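Local coordinates for protein transcription factor cep-1 (Caenorhabditis elegans, PDB 1T4W) that activates transcription from the same DNA consensus sequence as p53 and promotes apoptosis under cellular and genotoxic stress, at residues 1-12 against 39-49. Sequence-based numbering, arbitrary orientation.
Sequences EKWMEIDVLKQK and VPIQVKWKLDK
Lys46 lies across the Trp3 indole at about a right angle. Its CB sits over one face of the five-membered ring, 3.6 Å from the centroid, a CH-pi contact. CG and CD pass Trp3 NE1 at the limit of contact. The chain bends at chi2 (-132°), which brings CD and CE alongside the carbonyl oxygen of Glu1. At the tip, Lys46 NZ donates to Glu1 O at 2.9 Å, from above the carbonyl plane rather than on a lone pair. Cutting this side chain back to an alanine is likely to leave Glu1 O without this donor and without the CD and CE contacts beside it. Strand 3-8 is the outer strand of a four-stranded antiparallel sheet in the beta-sandwich of this p53-family DNA-binding domain, and it pairs with 39-46. Trp3 with Lys46, Glu5 with Lys44 and Asp7 with Gln42 are hydrogen-bonded pairs. On the buried face, Met4 SD is 3.8 Å from Val43 CG1 and obliquely placed beside the Trp45 ring, a Met-aromatic contact. Ile6 CG1 reaches Ile41 CG2 at 3.7 Å, and Leu155 and Val157 of the other sheet cover Ile6. On the opposite face, a water donates to both Asp7 OD2 and Gln42 O. Lys29 pairs with the carboxylates of Glu5 and Asp7.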
ATOM      1  N   GLU A   1     -14.326 -19.411   1.567  1.00 63.02           N
ATOM      2  CA  GLU A   1     -15.166 -18.760   0.519  1.00 61.74           C
ATOM      3  C   GLU A   1     -14.344 -17.806  -0.348  1.00 64.18           C
ATOM      4  O   GLU A   1     -14.042 -18.111  -1.504  1.00 65.67           O
ATOM      5  CB  GLU A   1     -16.308 -17.975   1.161  1.00 63.58           C
ATOM      6  CG  GLU A   1     -17.236 -17.343   0.143  1.00 74.68           C
ATOM      7  CD  GLU A   1     -18.004 -16.166   0.703  1.00 80.11           C
ATOM      8  OE1 GLU A   1     -18.628 -16.317   1.776  1.00 91.71           O
ATOM      9  OE2 GLU A   1     -17.986 -15.092   0.064  1.00 81.80           O
ATOM     10  N   LYS A   2     -14.006 -16.644   0.207  1.00 47.92           N
ATOM     11  CA  LYS A   2     -13.213 -15.660  -0.519  1.00 40.15           C
ATOM     12  C   LYS A   2     -12.274 -14.903   0.415  1.00 26.72           C
ATOM     13  O   LYS A   2     -12.613 -14.623   1.565  1.00 32.30           O
ATOM     14  CB  LYS A   2     -14.125 -14.659  -1.236  1.00 42.97           C
ATOM     15  CG  LYS A   2     -14.964 -13.782  -0.285  1.00 52.98           C
ATOM     16  CD  LYS A   2     -15.676 -12.638  -1.016  1.00 39.02           C
ATOM     17  CE  LYS A   2     -16.533 -11.803  -0.048  1.00 50.99           C
ATOM     18  NZ  LYS A   2     -17.194 -10.614  -0.692  1.00 40.49           N
ATOM     19  N   TRP A   3     -11.083 -14.584  -0.070  1.00 23.72           N
ATOM     20  CA  TRP A   3     -10.140 -13.817   0.746  1.00 21.65           C
ATOM     21  C   TRP A   3      -9.161 -13.081  -0.141  1.00 29.67           C
ATOM     22  O   TRP A   3      -9.059 -13.361  -1.348  1.00 24.26           O
ATOM     23  CB  TRP A   3      -9.363 -14.728   1.707  1.00 25.03           C
ATOM     24  CG  TRP A   3      -8.689 -15.879   1.018  1.00 29.55           C
ATOM     25  CD1 TRP A   3      -9.144 -17.171   0.940  1.00 35.53           C
ATOM     26  CD2 TRP A   3      -7.456 -15.847   0.288  1.00 33.94           C
ATOM     27  NE1 TRP A   3      -8.270 -17.938   0.213  1.00 27.22           N
ATOM     28  CE2 TRP A   3      -7.227 -17.154  -0.202  1.00 34.87           C
ATOM     29  CE3 TRP A   3      -6.524 -14.839  -0.006  1.00 38.99           C
ATOM     30  CZ2 TRP A   3      -6.101 -17.481  -0.967  1.00 32.69           C
ATOM     31  CZ3 TRP A   3      -5.401 -15.168  -0.773  1.00 38.85           C
ATOM     32  CH2 TRP A   3      -5.203 -16.478  -1.243  1.00 31.84           C
ATOM     33  N   MET A   4      -8.457 -12.123   0.453  1.00 24.45           N
ATOM     34  CA  MET A   4      -7.434 -11.381  -0.272  1.00 24.47           C
ATOM     35  C   MET A   4      -6.329 -10.993   0.691  1.00 26.16           C
ATOM     36  O   MET A   4      -6.577 -10.726   1.867  1.00 29.33           O
ATOM     37  CB  MET A   4      -7.998 -10.133  -0.964  1.00 30.61           C
ATOM     38  CG  MET A   4      -6.924  -9.370  -1.792  1.00 27.76           C
ATOM     39  SD  MET A   4      -7.583  -8.151  -2.985  1.00 33.25           S
ATOM     40  CE  MET A   4      -8.461  -7.189  -1.935  1.00 17.90           C
ATOM     41  N   GLU A   5      -5.099 -11.003   0.198  1.00 25.21           N
ATOM     42  CA  GLU A   5      -3.952 -10.653   1.017  1.00 24.93           C
ATOM     43  C   GLU A   5      -3.013  -9.792   0.218  1.00 27.78           C
ATOM     44  O   GLU A   5      -2.920  -9.949  -1.002  1.00 19.57           O
ATOM     45  CB  GLU A   5      -3.161 -11.898   1.431  1.00 25.13           C
ATOM     46  CG  GLU A   5      -3.877 -12.865   2.360  1.00 35.32           C
ATOM     47  CD  GLU A   5      -4.065 -12.299   3.747  1.00 44.18           C
ATOM     48  OE1 GLU A   5      -3.126 -11.654   4.265  1.00 47.50           O
ATOM     49  OE2 GLU A   5      -5.148 -12.508   4.327  1.00 50.43           O
ATOM     50  N   ILE A   6      -2.339  -8.866   0.897  1.00 19.80           N
ATOM     51  CA  ILE A   6      -1.339  -8.062   0.231  1.00 20.76           C
ATOM     52  C   ILE A   6      -0.036  -8.342   0.999  1.00 21.56           C
ATOM     53  O   ILE A   6      -0.038  -8.417   2.216  1.00 20.26           O
ATOM     54  CB  ILE A   6      -1.697  -6.551   0.213  1.00 18.88           C
ATOM     55  CG1 ILE A   6      -0.538  -5.781  -0.417  1.00 23.36           C
ATOM     56  CG2 ILE A   6      -2.056  -6.049   1.624  1.00 20.21           C
ATOM     57  CD1 ILE A   6      -0.834  -4.335  -0.779  1.00 15.00           C
ATOM     58  N   ASP A   7       1.064  -8.552   0.282  1.00 17.61           N
ATOM     59  CA  ASP A   7       2.342  -8.834   0.928  1.00 24.20           C
ATOM     60  C   ASP A   7       3.478  -8.317   0.067  1.00 20.67           C
ATOM     61  O   ASP A   7       3.282  -8.014  -1.104  1.00 18.39           O
ATOM     62  CB  ASP A   7       2.546 -10.345   1.094  1.00 22.29           C
ATOM     63  CG  ASP A   7       1.613 -10.959   2.095  1.00 33.40           C
ATOM     64  OD1 ASP A   7       1.877 -10.834   3.313  1.00 33.90           O
ATOM     65  OD2 ASP A   7       0.610 -11.566   1.649  1.00 31.21           O
ATOM     66  N   VAL A   8       4.674  -8.212   0.630  1.00 23.46           N
ATOM     67  CA  VAL A   8       5.795  -7.807  -0.213  1.00 29.36           C
ATOM     68  C   VAL A   8       6.365  -9.147  -0.709  1.00 29.13           C
ATOM     69  O   VAL A   8       6.074 -10.187  -0.136  1.00 34.90           O
ATOM     70  CB  VAL A   8       6.891  -7.048   0.573  1.00 30.90           C
ATOM     71  CG1 VAL A   8       6.309  -5.760   1.186  1.00 22.25           C
ATOM     72  CG2 VAL A   8       7.482  -7.967   1.642  1.00 43.55           C
ATOM     73  N   LEU A   9       7.138  -9.132  -1.786  1.00 29.66           N
ATOM     74  CA  LEU A   9       7.749 -10.361  -2.283  1.00 23.18           C
ATOM     75  C   LEU A   9       8.920 -10.648  -1.340  1.00 30.39           C
ATOM     76  O   LEU A   9      10.005 -10.115  -1.517  1.00 27.81           O
ATOM     77  CB  LEU A   9       8.253 -10.153  -3.706  1.00 25.28           C
ATOM     78  CG  LEU A   9       8.856 -11.350  -4.439  1.00 45.38           C
ATOM     79  CD1 LEU A   9       7.876 -12.529  -4.412  1.00 51.23           C
ATOM     80  CD2 LEU A   9       9.170 -10.947  -5.876  1.00 45.10           C
ATOM     81  N   LYS A  10       8.676 -11.492  -0.343  1.00 25.42           N
ATOM     82  CA  LYS A  10       9.654 -11.825   0.679  1.00 45.45           C
ATOM     83  C   LYS A  10      11.054 -12.185   0.230  1.00 49.50           C
ATOM     84  O   LYS A  10      12.031 -11.733   0.825  1.00 45.64           O
ATOM     85  CB  LYS A  10       9.093 -12.927   1.579  1.00 47.54           C
ATOM     86  CG  LYS A  10       7.931 -12.447   2.442  1.00 58.61           C
ATOM     87  CD  LYS A  10       8.278 -11.118   3.131  1.00 66.47           C
ATOM     88  CE  LYS A  10       9.562 -11.231   3.977  1.00 75.40           C
ATOM     89  NZ  LYS A  10      10.421 -10.001   3.950  1.00 41.01           N
ATOM     90  N   GLN A  11      11.161 -12.990  -0.815  1.00 43.57           N
ATOM     91  CA  GLN A  11      12.466 -13.387  -1.311  1.00 54.86           C
ATOM     92  C   GLN A  11      13.383 -12.176  -1.377  1.00 49.10           C
ATOM     93  O   GLN A  11      14.432 -12.143  -0.743  1.00 58.88           O
ATOM     94  CB  GLN A  11      12.357 -14.005  -2.713  1.00 62.97           C
ATOM     95  CG  GLN A  11      11.544 -15.294  -2.804  1.00 70.36           C
ATOM     96  CD  GLN A  11      10.039 -15.062  -2.819  1.00 77.20           C
ATOM     97  OE1 GLN A  11       9.438 -14.688  -1.806  1.00 71.71           O
ATOM     98  NE2 GLN A  11       9.423 -15.286  -3.977  1.00 77.09           N
ATOM     99  N   LYS A  12      12.974 -11.169  -2.132  1.00 46.92           N
ATOM    100  CA  LYS A  12      13.793  -9.978  -2.291  1.00 47.34           C
ATOM    101  C   LYS A  12      13.879  -9.086  -1.059  1.00 38.63           C
ATOM    102  O   LYS A  12      14.946  -8.584  -0.721  1.00 49.99           O
ATOM    103  CB  LYS A  12      13.288  -9.166  -3.476  1.00 52.38           C
ATOM    104  CG  LYS A  12      13.132  -9.984  -4.740  1.00 61.26           C
ATOM    105  CD  LYS A  12      13.291  -9.107  -5.970  1.00 70.49           C
ATOM    106  CE  LYS A  12      12.303  -7.954  -5.974  1.00 67.03           C
ATOM    107  NZ  LYS A  12      12.632  -6.975  -7.046  1.00 70.24           N
ATOM    108  N   VAL A  39       9.485  -1.282  -4.174  1.00 28.36           N
ATOM    109  CA  VAL A  39       9.054  -2.292  -3.220  1.00 15.48           C
ATOM    110  C   VAL A  39       8.188  -3.287  -4.004  1.00 22.26           C
ATOM    111  O   VAL A  39       7.162  -2.922  -4.567  1.00 18.86           O
ATOM    112  CB  VAL A  39       8.213  -1.700  -2.075  1.00 24.75           C
ATOM    113  CG1 VAL A  39       7.844  -2.800  -1.096  1.00 18.78           C
ATOM    114  CG2 VAL A  39       8.973  -0.581  -1.373  1.00 16.00           C
ATOM    115  N   PRO A  40       8.603  -4.559  -4.042  1.00 22.28           N
ATOM    116  CA  PRO A  40       7.884  -5.627  -4.752  1.00 21.96           C
ATOM    117  C   PRO A  40       6.654  -6.118  -3.982  1.00 21.79           C
ATOM    118  O   PRO A  40       6.768  -6.737  -2.929  1.00 22.80           O
ATOM    119  CB  PRO A  40       8.953  -6.713  -4.920  1.00 22.64           C
ATOM    120  CG  PRO A  40       9.778  -6.561  -3.655  1.00 25.95           C
ATOM    121  CD  PRO A  40       9.877  -5.048  -3.459  1.00 16.27           C
ATOM    122  N   ILE A  41       5.480  -5.814  -4.514  1.00 19.92           N
ATOM    123  CA  ILE A  41       4.217  -6.199  -3.886  1.00 24.15           C
ATOM    124  C   ILE A  41       3.543  -7.347  -4.647  1.00 20.61           C
ATOM    125  O   ILE A  41       3.635  -7.451  -5.881  1.00 21.12           O
ATOM    126  CB  ILE A  41       3.185  -5.027  -3.879  1.00 18.65           C
ATOM    127  CG1 ILE A  41       3.750  -3.799  -3.147  1.00 18.21           C
ATOM    128  CG2 ILE A  41       1.830  -5.509  -3.266  1.00 13.39           C
ATOM    129  CD1 ILE A  41       4.027  -4.015  -1.640  1.00 22.34           C
ATOM    130  N   GLN A  42       2.882  -8.215  -3.901  1.00 17.10           N
ATOM    131  CA  GLN A  42       2.120  -9.293  -4.523  1.00 23.77           C
ATOM    132  C   GLN A  42       0.746  -9.289  -3.874  1.00 23.68           C
ATOM    133  O   GLN A  42       0.646  -9.429  -2.659  1.00 19.71           O
ATOM    134  CB  GLN A  42       2.762 -10.655  -4.272  1.00 18.91           C
ATOM    135  CG  GLN A  42       4.155 -10.790  -4.857  1.00 32.34           C
ATOM    136  CD  GLN A  42       4.550 -12.241  -5.031  1.00 38.45           C
ATOM    137  OE1 GLN A  42       4.439 -13.043  -4.099  1.00 31.18           O
ATOM    138  NE2 GLN A  42       5.007 -12.590  -6.232  1.00 31.72           N
ATOM    139  N   VAL A  43      -0.301  -9.097  -4.667  1.00 19.21           N
ATOM    140  CA  VAL A  43      -1.663  -9.128  -4.129  1.00 17.73           C
ATOM    141  C   VAL A  43      -2.292 -10.454  -4.591  1.00 25.53           C
ATOM    142  O   VAL A  43      -2.282 -10.763  -5.775  1.00 22.05           O
ATOM    143  CB  VAL A  43      -2.518  -7.939  -4.648  1.00 19.10           C
ATOM    144  CG1 VAL A  43      -3.971  -8.054  -4.107  1.00 19.10           C
ATOM    145  CG2 VAL A  43      -1.881  -6.596  -4.197  1.00 17.48           C
ATOM    146  N   LYS A  44      -2.823 -11.238  -3.657  1.00 18.35           N
ATOM    147  CA  LYS A  44      -3.415 -12.520  -4.017  1.00 21.13           C
ATOM    148  C   LYS A  44      -4.829 -12.625  -3.474  1.00 27.06           C
ATOM    149  O   LYS A  44      -5.165 -12.002  -2.460  1.00 20.24           O
ATOM    150  CB  LYS A  44      -2.562 -13.674  -3.453  1.00 19.11           C
ATOM    151  CG  LYS A  44      -1.163 -13.800  -4.075  1.00 25.57           C
ATOM    152  CD  LYS A  44      -0.344 -14.844  -3.323  1.00 25.81           C
ATOM    153  CE  LYS A  44       1.006 -15.131  -3.999  1.00 27.16           C
ATOM    154  NZ  LYS A  44       1.760 -16.222  -3.288  1.00 41.00           N
ATOM    155  N   TRP A  45      -5.667 -13.399  -4.152  1.00 19.97           N
ATOM    156  CA  TRP A  45      -7.029 -13.584  -3.677  1.00 22.24           C
ATOM    157  C   TRP A  45      -7.661 -14.876  -4.174  1.00 29.26           C
ATOM    158  O   TRP A  45      -7.178 -15.498  -5.115  1.00 24.79           O
ATOM    159  CB  TRP A  45      -7.924 -12.395  -4.083  1.00 16.72           C
ATOM    160  CG  TRP A  45      -8.011 -12.125  -5.571  1.00 25.63           C
ATOM    161  CD1 TRP A  45      -8.910 -12.662  -6.459  1.00 21.25           C
ATOM    162  CD2 TRP A  45      -7.127 -11.303  -6.348  1.00 19.54           C
ATOM    163  NE1 TRP A  45      -8.638 -12.229  -7.737  1.00 18.79           N
ATOM    164  CE2 TRP A  45      -7.547 -11.398  -7.700  1.00 21.14           C
ATOM    165  CE3 TRP A  45      -6.017 -10.501  -6.032  1.00 20.07           C
ATOM    166  CZ2 TRP A  45      -6.898 -10.718  -8.740  1.00 23.07           C
ATOM    167  CZ3 TRP A  45      -5.365  -9.823  -7.062  1.00 21.58           C
ATOM    168  CH2 TRP A  45      -5.810  -9.936  -8.407  1.00 21.43           C
ATOM    169  N   LYS A  46      -8.733 -15.274  -3.495  1.00 28.52           N
ATOM    170  CA  LYS A  46      -9.523 -16.430  -3.869  1.00 29.60           C
ATOM    171  C   LYS A  46     -10.967 -15.918  -3.936  1.00 34.72           C
ATOM    172  O   LYS A  46     -11.459 -15.271  -3.006  1.00 23.61           O
ATOM    173  CB  LYS A  46      -9.431 -17.547  -2.845  1.00 30.73           C
ATOM    174  CG  LYS A  46     -10.193 -18.782  -3.308  1.00 37.47           C
ATOM    175  CD  LYS A  46     -11.088 -19.305  -2.208  1.00 55.71           C
ATOM    176  CE  LYS A  46     -12.114 -20.296  -2.749  1.00 59.44           C
ATOM    177  NZ  LYS A  46     -13.004 -20.792  -1.661  1.00 74.38           N
ATOM    178  N   LEU A  47     -11.632 -16.197  -5.047  1.00 31.10           N
ATOM    179  CA  LEU A  47     -12.997 -15.739  -5.242  1.00 48.23           C
ATOM    180  C   LEU A  47     -14.049 -16.802  -5.030  1.00 52.26           C
ATOM    181  O   LEU A  47     -13.776 -17.996  -5.101  1.00 42.21           O
ATOM    182  CB  LEU A  47     -13.158 -15.175  -6.646  1.00 51.23           C
ATOM    183  CG  LEU A  47     -12.437 -13.852  -6.881  1.00 52.53           C
ATOM    184  CD1 LEU A  47     -12.564 -13.451  -8.341  1.00 49.27           C
ATOM    185  CD2 LEU A  47     -13.026 -12.795  -5.963  1.00 39.63           C
ATOM    186  N   ASP A  48     -15.265 -16.349  -4.764  1.00 62.54           N
ATOM    187  CA  ASP A  48     -16.371 -17.257  -4.565  1.00 65.16           C
ATOM    188  C   ASP A  48     -16.939 -17.656  -5.917  1.00 63.05           C
ATOM    189  O   ASP A  48     -16.361 -17.376  -6.973  1.00 53.86           O
ATOM    190  CB  ASP A  48     -17.452 -16.606  -3.698  1.00 78.46           C
ATOM    191  CG  ASP A  48     -17.732 -15.169  -4.094  1.00 87.73           C
ATOM    192  OD1 ASP A  48     -16.871 -14.295  -3.841  1.00 93.01           O
ATOM    193  OD2 ASP A  48     -18.810 -14.915  -4.667  1.00 97.70           O
ATOM    194  N   LYS A  49     -18.092 -18.298  -5.870  1.00 67.80           N
ATOM    195  CA  LYS A  49     -18.755 -18.795  -7.060  1.00 68.68           C
ATOM    196  C   LYS A  49     -19.227 -17.718  -8.034  1.00 61.19           C
ATOM    197  O   LYS A  49     -18.885 -17.744  -9.219  1.00 43.46           O
ATOM    198  CB  LYS A  49     -19.930 -19.681  -6.629  1.00 74.51           C
ATOM    199  CG  LYS A  49     -19.528 -20.829  -5.689  1.00 85.60           C
ATOM    200  CD  LYS A  49     -18.920 -20.317  -4.372  1.00 88.06           C
ATOM    201  CE  LYS A  49     -18.172 -21.408  -3.611  1.00 90.72           C
ATOM    202  NZ  LYS A  49     -17.436 -20.870  -2.424  1.00 87.93           N
TER
HETATM  203  O   HOH W   1       0.328 -11.638  -1.207  1.00 34.24           O